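Local coordinates for protein thiaminase-I (Naegleria gruberi, PDB 4HCW) that belongs to the thiaminase family and folds as a single-chain mixed alpha/beta protein, probably of the two-lobed type related to periplasmic binding proteins, at residues L97-V101 with F326-S331; S103-V107 with V335-V339; S232-C236 with L298-L302; T290-D294 with A310-K314. One frame throughout, in Å; residues are numbered along the deposited sequence.

Interaction 1: L97-V101 with F326-S331; sequences LHSFV and FDAKES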
loop_
_atom_site.group_PDB
_atom_site.type_symbol
_atom_site.label_atom_id
_atom_site.label_comp_id
_atom_site.label_asym_id
_atom_site.label_seq_id
_atom_site.Cartn_x
_atom_site.Cartn_y
_atom_site.Cartn_z
ATOM N N LEU A 97 12.974 -10.948 0.997
ATOM C CA LEU A 97 11.680 -10.397 0.623
ATOM C C LEU A 97 10.784 -11.513 0.109
ATOM O O LEU A 97 11.269 -12.575 -0.283
ATOM C CB LEU A 97 11.854 -9.342 -0.468
ATOM C CG LEU A 97 12.875 -8.232 -0.215
ATOM C CD1 LEU A 97 13.098 -7.416 -1.477
ATOM C CD2 LEU A 97 12.425 -7.340 0.928
ATOM N N HIS A 98 9.477 -11.276 0.107
ATOM C CA HIS A 98 8.547 -12.224 -0.491
ATOM C C HIS A 98 8.681 -12.186 -2.007
ATOM O O HIS A 98 9.311 -11.284 -2.560
ATOM C CB HIS A 98 7.109 -11.909 -0.080
ATOM C CG HIS A 98 6.793 -12.266 1.339
ATOM N ND1 HIS A 98 7.334 -11.594 2.414
ATOM C CD2 HIS A 98 5.992 -13.226 1.858
ATOM C CE1 HIS A 98 6.879 -12.125 3.535
ATOM N NE2 HIS A 98 6.063 -13.116 3.227
ATOM N N SER A 99 8.091 -13.170 -2.678
ATOM C CA SER A 99 8.160 -13.245 -4.132
ATOM C C SER A 99 7.475 -12.046 -4.783
ATOM O O SER A 99 7.996 -11.465 -5.735
ATOM C CB SER A 99 7.541 -14.550 -4.635
ATOM O OG SER A 99 6.182 -14.654 -4.250
ATOM N N PHE A 100 6.312 -11.672 -4.258
ATOM C CA PHE A 100 5.547 -10.562 -4.815
ATOM C C PHE A 100 6.152 -9.203 -4.472
ATOM O O PHE A 100 6.059 -8.259 -5.258
ATOM C CB PHE A 100 4.082 -10.628 -4.371
ATOM C CG PHE A 100 3.895 -10.719 -2.881
ATOM C CD1 PHE A 100 3.780 -9.573 -2.111
ATOM C CD2 PHE A 100 3.815 -11.952 -2.255
ATOM C CE1 PHE A 100 3.598 -9.656 -0.743
ATOM C CE2 PHE A 100 3.634 -12.041 -0.886
ATOM C CZ PHE A 100 3.526 -10.892 -0.130
ATOM N N VAL A 101 6.772 -9.109 -3.300
ATOM C CA VAL A 101 7.417 -7.871 -2.873
ATOM C C VAL A 101 8.601 -7.540 -3.775
ATOM O O VAL A 101 8.754 -6.404 -4.226
ATOM C CB VAL A 101 7.897 -7.957 -1.410
ATOM C CG1 VAL A 101 8.755 -6.753 -1.055
ATOM C CG2 VAL A 101 6.710 -8.066 -0.468
ATOM N N PHE A 326 0.989 -13.755 4.338
ATOM C CA PHE A 326 1.897 -13.460 3.233
ATOM C C PHE A 326 2.710 -14.681 2.810
ATOM O O PHE A 326 3.129 -14.785 1.659
ATOM C CB PHE A 326 2.833 -12.305 3.599
ATOM C CG PHE A 326 2.155 -10.964 3.646
ATOM C CD1 PHE A 326 1.112 -10.670 2.785
ATOM C CD2 PHE A 326 2.560 -9.999 4.553
ATOM C CE1 PHE A 326 0.486 -9.438 2.825
ATOM C CE2 PHE A 326 1.936 -8.764 4.600
ATOM C CZ PHE A 326 0.898 -8.484 3.734
ATOM N N ASP A 327 2.928 -15.600 3.746
ATOM C CA ASP A 327 3.707 -16.802 3.468
ATOM C C ASP A 327 2.863 -17.889 2.810
ATOM O O ASP A 327 3.333 -18.600 1.921
ATOM C CB ASP A 327 4.346 -17.340 4.751
ATOM C CG ASP A 327 5.468 -16.457 5.256
ATOM O OD1 ASP A 327 6.178 -15.860 4.420
ATOM O OD2 ASP A 327 5.642 -16.360 6.490
ATOM N N ALA A 328 1.616 -18.014 3.252
ATOM C CA ALA A 328 0.714 -19.033 2.729
ATOM C C ALA A 328 0.293 -18.727 1.295
ATOM O O ALA A 328 0.176 -19.629 0.466
ATOM C CB ALA A 328 -0.511 -19.166 3.623
ATOM N N LYS A 329 0.071 -17.448 1.012
ATOM C CA LYS A 329 -0.396 -17.025 -0.303
ATOM C C LYS A 329 0.698 -16.283 -1.061
ATOM O O LYS A 329 0.414 -15.381 -1.847
ATOM C CB LYS A 329 -1.628 -16.132 -0.156
ATOM C CG LYS A 329 -2.680 -16.699 0.782
ATOM C CD LYS A 329 -3.862 -15.757 0.945
ATOM C CE LYS A 329 -4.884 -16.328 1.916
ATOM N NZ LYS A 329 -6.074 -15.447 2.070
ATOM N N GLU A 330 1.946 -16.676 -0.827
ATOM C CA GLU A 330 3.101 -15.999 -1.412
ATOM C C GLU A 330 3.094 -16.024 -2.942
ATOM O O GLU A 330 3.655 -15.137 -3.588
ATOM C CB GLU A 330 4.401 -16.608 -0.875
ATOM C CG GLU A 330 5.662 -15.855 -1.273
ATOM C CD GLU A 330 6.918 -16.461 -0.676
ATOM O OE1 GLU A 330 6.800 -17.376 0.165
ATOM O OE2 GLU A 330 8.027 -16.021 -1.050
ATOM N N SER A 331 2.452 -17.033 -3.518
ATOM C CA SER A 331 2.418 -17.184 -4.968
ATOM C C SER A 331 1.146 -16.607 -5.584
ATOM O O SER A 331 1.093 -16.346 -6.786
ATOM C CB SER A 331 2.558 -18.658 -5.354
ATOM O OG SER A 331 1.495 -19.427 -4.818
#
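Phe326, near the C-terminal end of helix 317-328, meets two rings of the 97-101 segment. Its ring edge is directed at the face of His98, with the ring planes 74° apart and the centroids 5.9 Å apart. Its CB also approaches the imidazole, 3.4 Å from His98 NE2. The Phe100 ring comes in obliquely, and Phe100 CZ lies 3.8 Å from Phe326 CD1. The carbonyl oxygen of Phe326 sits at the edges of both the His98 and Phe100 rings, 3.3 Å from His98 CD2.

Asp327 follows with a weak hydrogen bond. His98 NE2 donates to Asp327 OD1 over 3.0 Å, but the N-H is poorly aimed. The carboxylate and imidazole planes are nearly parallel, 12° apart. Lys329 leaves the helical path and sends its amine to Leu251 O and Gln325.

Glu330 then meets the start of helix 99-105. Its CG stands anti to the backbone N (chi1 -172°), and the chain beyond is extended. This carries OE2 to Ser99 N, which donates over 3.3 Å to the anti lone pair of the carboxylate. A negative group at this helix start is probably favourable for the helix dipole. Glu330 O lies at the edge of the Phe100 ring, 3.5 Å from Phe100 CD2.

Leu118 of strand 110-125 and Ile309 of helix 306-313 also pack on Phe326. The whole is an aromatic cluster of His98, Phe100 and Phe326, set where the N-terminus of one helix meets the C-terminus of another.

Interaction 2: S103-V107 with V335-V339; sequences SSASV and VLRCV
Arg337 reaches Ser104 and Ser106 through a side chain that starts with CG anti to the carbonyl carbon (chi1 -57°). It runs on extended, then bends at chi3 (-56°). The bend swings the guanidinium from strand 335-338 toward the last part of helix 99-105 and the turn after it.

NH2 does most of the work. It donates to Ser106 O over 2.9 Å along a fairly straight line, with 162° at the hydrogen. The oxygen lies almost in the guanidinium plane, while the donor sits well above the carbonyl plane. A weak bond from NH2 to Ser104 O spans 3.1 Å. Another weak one joins NH1 to Ser106 O at 3.3 Å, giving Ser106 O two nitrogens of the same group. The methyl Val107 CG2 packs beside the guanidinium, 3.9 Å from Arg337 NH2.

Ser106 folds back on its own segment, and its OG donates to Ser103 O over 3.0 Å. At the start of the strand, Ser104 CB rests against Val335 CG1 at 3.8 Å. The hydroxyl of Ser104 is engaged with Val101 O and with Thr262.

NH1 of Arg337 also forms a salt bridge with Asp178, on the strand 176-179 that pairs with 335-338. Pro74 of helix 73-77 packs on the arginine as well. The buried cation is therefore met by an acid and by two peptide oxygens. Its charge is probably balanced by Asp178, and its position near a helix C-terminus would suit the helix dipole. The contact implies a polar link through a buried arginine between strand 335-338 and the helix-to-strand turn.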
loop_
_atom_site.group_PDB
_atom_site.type_symbol
_atom_site.label_atom_id
_atom_site.label_comp_id
_atom_site.label_asym_id
_atom_site.label_seq_id
_atom_site.Cartn_x
_atom_site.Cartn_y
_atom_site.Cartn_z
ATOM N N SER A 103 9.086 -8.780 -6.754
ATOM C CA SER A 103 8.582 -8.652 -8.117
ATOM C C SER A 103 8.033 -7.254 -8.374
ATOM O O SER A 103 8.154 -6.724 -9.478
ATOM C CB SER A 103 7.496 -9.696 -8.391
ATOM O OG SER A 103 8.011 -11.011 -8.288
ATOM N N SER A 104 7.432 -6.664 -7.347
ATOM C CA SER A 104 6.842 -5.336 -7.464
ATOM C C SER A 104 7.911 -4.257 -7.598
ATOM O O SER A 104 7.636 -3.156 -8.075
ATOM C CB SER A 104 5.951 -5.036 -6.257
ATOM O OG SER A 104 6.721 -4.919 -5.073
ATOM N N ALA A 105 9.129 -4.580 -7.175
ATOM C CA ALA A 105 10.231 -3.627 -7.223
ATOM C C ALA A 105 11.088 -3.817 -8.471
ATOM O O ALA A 105 11.895 -2.954 -8.816
ATOM C CB ALA A 105 11.085 -3.741 -5.969
ATOM N N SER A 106 10.909 -4.949 -9.144
ATOM C CA SER A 106 11.693 -5.258 -10.335
ATOM C C SER A 106 10.965 -4.848 -11.611
ATOM O O SER A 106 9.788 -5.156 -11.793
ATOM C CB SER A 106 12.039 -6.748 -10.384
ATOM O OG SER A 106 10.871 -7.540 -10.509
ATOM N N VAL A 107 11.677 -4.151 -12.492
ATOM C CA VAL A 107 11.119 -3.734 -13.772
ATOM C C VAL A 107 11.962 -4.276 -14.923
ATOM O O VAL A 107 13.128 -3.906 -15.074
ATOM C CB VAL A 107 11.034 -2.199 -13.882
ATOM C CG1 VAL A 107 10.509 -1.793 -15.250
ATOM C CG2 VAL A 107 10.152 -1.636 -12.778
ATOM N N VAL A 335 0.251 -7.733 -7.889
ATOM C CA VAL A 335 0.558 -6.314 -7.732
ATOM C C VAL A 335 0.244 -5.548 -9.014
ATOM O O VAL A 335 0.854 -5.789 -10.055
ATOM C CB VAL A 335 2.039 -6.088 -7.367
ATOM C CG1 VAL A 335 2.356 -4.599 -7.332
ATOM C CG2 VAL A 335 2.368 -6.738 -6.032
ATOM N N LEU A 336 -0.707 -4.624 -8.931
ATOM C CA LEU A 336 -1.108 -3.836 -10.091
ATOM C C LEU A 336 -0.138 -2.683 -10.337
ATOM O O LEU A 336 0.116 -1.874 -9.445
ATOM C CB LEU A 336 -2.528 -3.301 -9.904
ATOM C CG LEU A 336 -3.112 -2.483 -11.057
ATOM C CD1 LEU A 336 -3.158 -3.308 -12.335
ATOM C CD2 LEU A 336 -4.495 -1.966 -10.699
ATOM N N ARG A 337 0.405 -2.616 -11.549
ATOM C CA ARG A 337 1.348 -1.561 -11.911
ATOM C C ARG A 337 1.008 -0.945 -13.267
ATOM O O ARG A 337 0.319 -1.559 -14.082
ATOM C CB ARG A 337 2.783 -2.095 -11.921
ATOM C CG ARG A 337 3.226 -2.720 -10.609
ATOM C CD ARG A 337 4.723 -2.983 -10.598
ATOM N NE ARG A 337 5.142 -3.827 -11.712
ATOM C CZ ARG A 337 6.395 -4.220 -11.919
ATOM N NH1 ARG A 337 6.687 -4.987 -12.960
ATOM N NH2 ARG A 337 7.355 -3.848 -11.084
ATOM N N CYS A 338 1.503 0.266 -13.504
ATOM C CA CYS A 338 1.219 0.988 -14.741
ATOM C C CYS A 338 2.469 1.132 -15.603
ATOM O O CYS A 338 3.531 1.513 -15.113
ATOM C CB CYS A 338 0.643 2.367 -14.425
ATOM S SG CYS A 338 -0.712 2.344 -13.232
ATOM N N VAL A 339 2.333 0.838 -16.892
ATOM C CA VAL A 339 3.471 0.849 -17.808
ATOM C C VAL A 339 3.788 2.234 -18.368
ATOM O O VAL A 339 4.932 2.684 -18.306
ATOM C CB VAL A 339 3.258 -0.130 -18.982
ATOM C CG1 VAL A 339 4.376 0.013 -20.004
ATOM C CG2 VAL A 339 3.173 -1.558 -18.474
#

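Interaction 3: S232-C236 with L298-L302; sequences SESMC and LGLTL
Leu300 is the C-prime residue of the Schellman motif that closes helix 290-298, and it fits against the short 3-10 segment 232-236. Its positive phi of 56° turns the chain, with the side chain directed at that segment. Leu300 CB lies 3.3 Å from Ser232 O. Its branch CD1 reaches further along, 3.4 Å from Met235 O and also against Met235 CB. The 3-10 turn is itself tied by Met235 N donating to Ser232 O.

The polar part centres on the hydroxyl of Ser232. Its OG sits between the backbone N and the carbonyl carbon (chi1 51°), which turns it to Leu300 O at 3.1 Å. Glu233 OE1 lies equally near, also 3.1 Å from Ser232 OG. Leu302 CG packs against the same hydroxyl, 3.5 Å from Ser232 OG.

Gly299 offers its carbonyl to two neighbours. Glu233 CA makes a CA-H...O contact with Gly299 O at 3.5 Å, with 160° at the hydrogen. Cys236 CB lies 3.4 Å from Gly299 O. Glu233 CG passes obliquely over Thr301, 3.7 Å from Thr301 OG1.

Phe318 and Tyr319 of helix 317-328 pack on Leu300, and Pro18 touches Glu233, Cys236 and Thr301. Beyond the turn, Leu302 bonds through its backbone to Leu118 of strand 110-125. The arrangement is a helix-ending Schellman turn that leads into a short sheet strand, here seated on a 3-10 turn.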
loop_
_atom_site.group_PDB
_atom_site.type_symbol
_atom_site.label_atom_id
_atom_site.label_comp_id
_atom_site.label_asym_id
_atom_site.label_seq_id
_atom_site.Cartn_x
_atom_site.Cartn_y
_atom_site.Cartn_z
ATOM N N SER A 232 -4.217 -1.445 6.539
ATOM C CA SER A 232 -3.908 -1.751 7.931
ATOM C C SER A 232 -3.614 -0.481 8.725
ATOM O O SER A 232 -3.850 -0.427 9.931
ATOM C CB SER A 232 -2.738 -2.733 8.026
ATOM O OG SER A 232 -1.629 -2.287 7.266
ATOM N N GLU A 233 -3.112 0.545 8.041
ATOM C CA GLU A 233 -2.809 1.821 8.680
ATOM C C GLU A 233 -4.074 2.521 9.169
ATOM O O GLU A 233 -4.015 3.384 10.044
ATOM C CB GLU A 233 -2.047 2.744 7.726
ATOM C CG GLU A 233 -0.800 2.130 7.115
ATOM C CD GLU A 233 -1.069 1.491 5.767
ATOM O OE1 GLU A 233 -0.955 0.251 5.660
ATOM O OE2 GLU A 233 -1.388 2.231 4.812
ATOM N N SER A 234 -5.214 2.149 8.597
ATOM C CA SER A 234 -6.487 2.756 8.970
ATOM C C SER A 234 -7.076 2.098 10.212
ATOM O O SER A 234 -8.118 2.519 10.714
ATOM C CB SER A 234 -7.480 2.675 7.807
ATOM O OG SER A 234 -7.682 1.333 7.398
ATOM N N MET A 235 -6.400 1.066 10.707
ATOM C CA MET A 235 -6.880 0.322 11.864
ATOM C C MET A 235 -6.070 0.647 13.116
ATOM O O MET A 235 -6.282 0.050 14.171
ATOM C CB MET A 235 -6.813 -1.180 11.583
ATOM C CG MET A 235 -7.486 -1.600 10.287
ATOM S SD MET A 235 -7.123 -3.309 9.844
ATOM C CE MET A 235 -8.030 -3.460 8.307
ATOM N N CYS A 236 -5.148 1.597 12.996
ATOM C CA CYS A 236 -4.219 1.908 14.080
ATOM C C CYS A 236 -4.909 2.484 15.315
ATOM O O CYS A 236 -4.434 2.314 16.436
ATOM C CB CYS A 236 -3.125 2.866 13.597
ATOM S SG CYS A 236 -3.674 4.564 13.304
ATOM N N LEU A 298 3.230 1.126 15.800
ATOM C CA LEU A 298 2.224 1.889 16.529
ATOM C C LEU A 298 1.111 2.359 15.597
ATOM O O LEU A 298 -0.015 2.600 16.029
ATOM C CB LEU A 298 2.862 3.087 17.233
ATOM C CG LEU A 298 3.964 2.770 18.246
ATOM C CD1 LEU A 298 4.507 4.047 18.868
ATOM C CD2 LEU A 298 3.454 1.819 19.318
ATOM N N GLY A 299 1.436 2.484 14.314
ATOM C CA GLY A 299 0.469 2.921 13.324
ATOM C C GLY A 299 -0.015 1.783 12.447
ATOM O O GLY A 299 -0.693 2.009 11.445
ATOM N N LEU A 300 0.337 0.559 12.835
ATOM C CA LEU A 300 -0.018 -0.646 12.086
ATOM C C LEU A 300 0.449 -0.592 10.634
ATOM O O LEU A 300 -0.191 -1.153 9.744
ATOM C CB LEU A 300 -1.523 -0.921 12.156
ATOM C CG LEU A 300 -2.056 -1.379 13.513
ATOM C CD1 LEU A 300 -3.533 -1.718 13.422
ATOM C CD2 LEU A 300 -1.262 -2.572 14.021
ATOM N N THR A 301 1.563 0.092 10.404
ATOM C CA THR A 301 2.163 0.145 9.080
ATOM C C THR A 301 3.037 -1.088 8.894
ATOM O O THR A 301 3.761 -1.485 9.807
ATOM C CB THR A 301 3.005 1.421 8.894
ATOM O OG1 THR A 301 2.199 2.573 9.170
ATOM C CG2 THR A 301 3.542 1.511 7.473
ATOM N N LEU A 302 2.962 -1.700 7.718
ATOM C CA LEU A 302 3.685 -2.937 7.465
ATOM C C LEU A 302 4.992 -2.691 6.724
ATOM O O LEU A 302 5.001 -2.063 5.666
ATOM C CB LEU A 302 2.819 -3.904 6.657
ATOM C CG LEU A 302 1.359 -4.050 7.084
ATOM C CD1 LEU A 302 0.640 -5.035 6.177
ATOM C CD2 LEU A 302 1.261 -4.482 8.537
#

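Interaction 4: T290-D294 with A310-K314; sequences TLVLD and AHLAK
Asp294 and His311 make the polar link between helices 290-298 and 306-313. His311 NE2 donates to Asp294 OD1 over 3.0 Å, with 141° at the hydrogen. This is a His-carboxylate hydrogen bond. The oxygen is approached from above the carboxylate plane, 47° out of it, and is itself tilted from the ring plane. The histidine CG stands anti to the backbone N (chi1 174°), which carries the ring toward helix 290-298.

Carbon atoms also meet the same imidazole. Leu293 CB lies 3.7 Å from His311 CD2, and Leu293 CD1 is close to the same atom. Thr290 CG2 approaches the other part of the ring, 3.9 Å from His311 CE1.

A third kind of contact sets a methyl against a backbone oxygen. Leu312 turns its branched end to helix 290-298, so that CD2 lies 3.2 Å from Leu293 O and CD1 3.5 Å from it. Leu293 and Leu312 also meet through their side chains, more loosely.

The two helices are joined in sequence through strand 302-303. Away from this contact, Leu291 and Val292 of helix 290-298 pack on Val36 and Leu37 in the loop between helix 29-34 and strand 40-41.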
loop_
_atom_site.group_PDB
_atom_site.type_symbol
_atom_site.label_atom_id
_atom_site.label_comp_id
_atom_site.label_asym_id
_atom_site.label_seq_id
_atom_site.Cartn_x
_atom_site.Cartn_y
_atom_site.Cartn_z
ATOM N N THR A 290 15.394 -0.332 14.517
ATOM C CA THR A 290 14.359 -0.915 15.365
ATOM C C THR A 290 13.404 0.130 15.933
ATOM O O THR A 290 12.238 -0.167 16.189
ATOM C CB THR A 290 14.968 -1.727 16.524
ATOM O OG1 THR A 290 15.795 -0.873 17.325
ATOM C CG2 THR A 290 15.805 -2.876 15.985
ATOM N N LEU A 291 13.895 1.349 16.131
ATOM C CA LEU A 291 13.053 2.421 16.650
ATOM C C LEU A 291 12.044 2.873 15.601
ATOM O O LEU A 291 10.891 3.160 15.921
ATOM C CB LEU A 291 13.900 3.604 17.125
ATOM C CG LEU A 291 13.123 4.772 17.739
ATOM C CD1 LEU A 291 12.185 4.282 18.833
ATOM C CD2 LEU A 291 14.075 5.822 18.286
ATOM N N VAL A 292 12.482 2.932 14.348
ATOM C CA VAL A 292 11.592 3.277 13.248
ATOM C C VAL A 292 10.561 2.169 13.052
ATOM O O VAL A 292 9.376 2.438 12.859
ATOM C CB VAL A 292 12.369 3.499 11.938
ATOM C CG1 VAL A 292 11.412 3.794 10.793
ATOM C CG2 VAL A 292 13.369 4.634 12.103
ATOM N N LEU A 293 11.024 0.923 13.115
ATOM C CA LEU A 293 10.144 -0.231 12.987
ATOM C C LEU A 293 9.101 -0.259 14.101
ATOM O O LEU A 293 7.927 -0.533 13.853
ATOM C CB LEU A 293 10.950 -1.532 12.989
ATOM C CG LEU A 293 11.895 -1.760 11.807
ATOM C CD1 LEU A 293 12.576 -3.117 11.919
ATOM C CD2 LEU A 293 11.151 -1.639 10.487
ATOM N N ASP A 294 9.534 0.027 15.325
ATOM C CA ASP A 294 8.628 0.041 16.469
ATOM C C ASP A 294 7.579 1.141 16.335
ATOM O O ASP A 294 6.419 0.952 16.701
ATOM C CB ASP A 294 9.403 0.202 17.781
ATOM C CG ASP A 294 10.164 -1.054 18.168
ATOM O OD1 ASP A 294 9.691 -2.163 17.841
ATOM O OD2 ASP A 294 11.234 -0.932 18.800
ATOM N N ALA A 310 8.948 -9.761 10.810
ATOM C CA ALA A 310 9.289 -10.644 11.917
ATOM C C ALA A 310 9.498 -9.857 13.205
ATOM O O ALA A 310 9.049 -10.271 14.274
ATOM C CB ALA A 310 10.531 -11.458 11.587
ATOM N N HIS A 311 10.176 -8.719 13.092
ATOM C CA HIS A 311 10.468 -7.865 14.241
ATOM C C HIS A 311 9.202 -7.385 14.948
ATOM O O HIS A 311 9.165 -7.285 16.174
ATOM C CB HIS A 311 11.307 -6.661 13.809
ATOM C CG HIS A 311 11.534 -5.661 14.899
ATOM N ND1 HIS A 311 12.481 -5.835 15.884
ATOM C CD2 HIS A 311 10.932 -4.476 15.162
ATOM C CE1 HIS A 311 12.456 -4.800 16.705
ATOM N NE2 HIS A 311 11.524 -3.961 16.289
ATOM N N LEU A 312 8.167 -7.091 14.169
ATOM C CA LEU A 312 6.924 -6.569 14.724
ATOM C C LEU A 312 5.952 -7.683 15.091
ATOM O O LEU A 312 4.986 -7.460 15.820
ATOM C CB LEU A 312 6.274 -5.585 13.749
ATOM C CG LEU A 312 7.109 -4.335 13.462
ATOM C CD1 LEU A 312 6.401 -3.410 12.484
ATOM C CD2 LEU A 312 7.431 -3.607 14.759
ATOM N N ALA A 313 6.216 -8.883 14.587
ATOM C CA ALA A 313 5.362 -10.033 14.862
ATOM C C ALA A 313 5.690 -10.658 16.215
ATOM O O ALA A 313 4.902 -11.433 16.758
ATOM C CB ALA A 313 5.493 -11.066 13.754
ATOM N N LYS A 314 6.854 -10.312 16.757
ATOM C CA LYS A 314 7.316 -10.883 18.019
ATOM C C LYS A 314 6.515 -10.393 19.223
ATOM O O LYS A 314 6.576 -10.990 20.298
ATOM C CB LYS A 314 8.802 -10.582 18.228
ATOM C CG LYS A 314 9.723 -11.257 17.226
ATOM C CD LYS A 314 11.167 -10.832 17.434
ATOM C CE LYS A 314 12.091 -11.493 16.426
ATOM N NZ LYS A 314 13.508 -11.078 16.618
#

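How the interactions relate
Interactions 2 and 3 are buried, and interactions 1 and 4 lie partly at the surface. Interactions 1 and 2 share helix 99-105: the first engages its start with a carboxylate, the second its last part with an arginine. They touch where Phe100 O meets Val335 CG2. Interaction 4 uses helix 290-298 itself, interaction 3 the turn that follows it; they touch through Thr301 O and Leu312 CD1. Phe326 and Leu302 join interactions 1 and 3. Interactions 2 and 4 stand furthest apart, with centres about 26 Å from each other. Both partly buried contacts have a histidine-aspartate hydrogen bond, weak in interaction 1. Backbone oxygens dominate the polar chemistry of the buried pair.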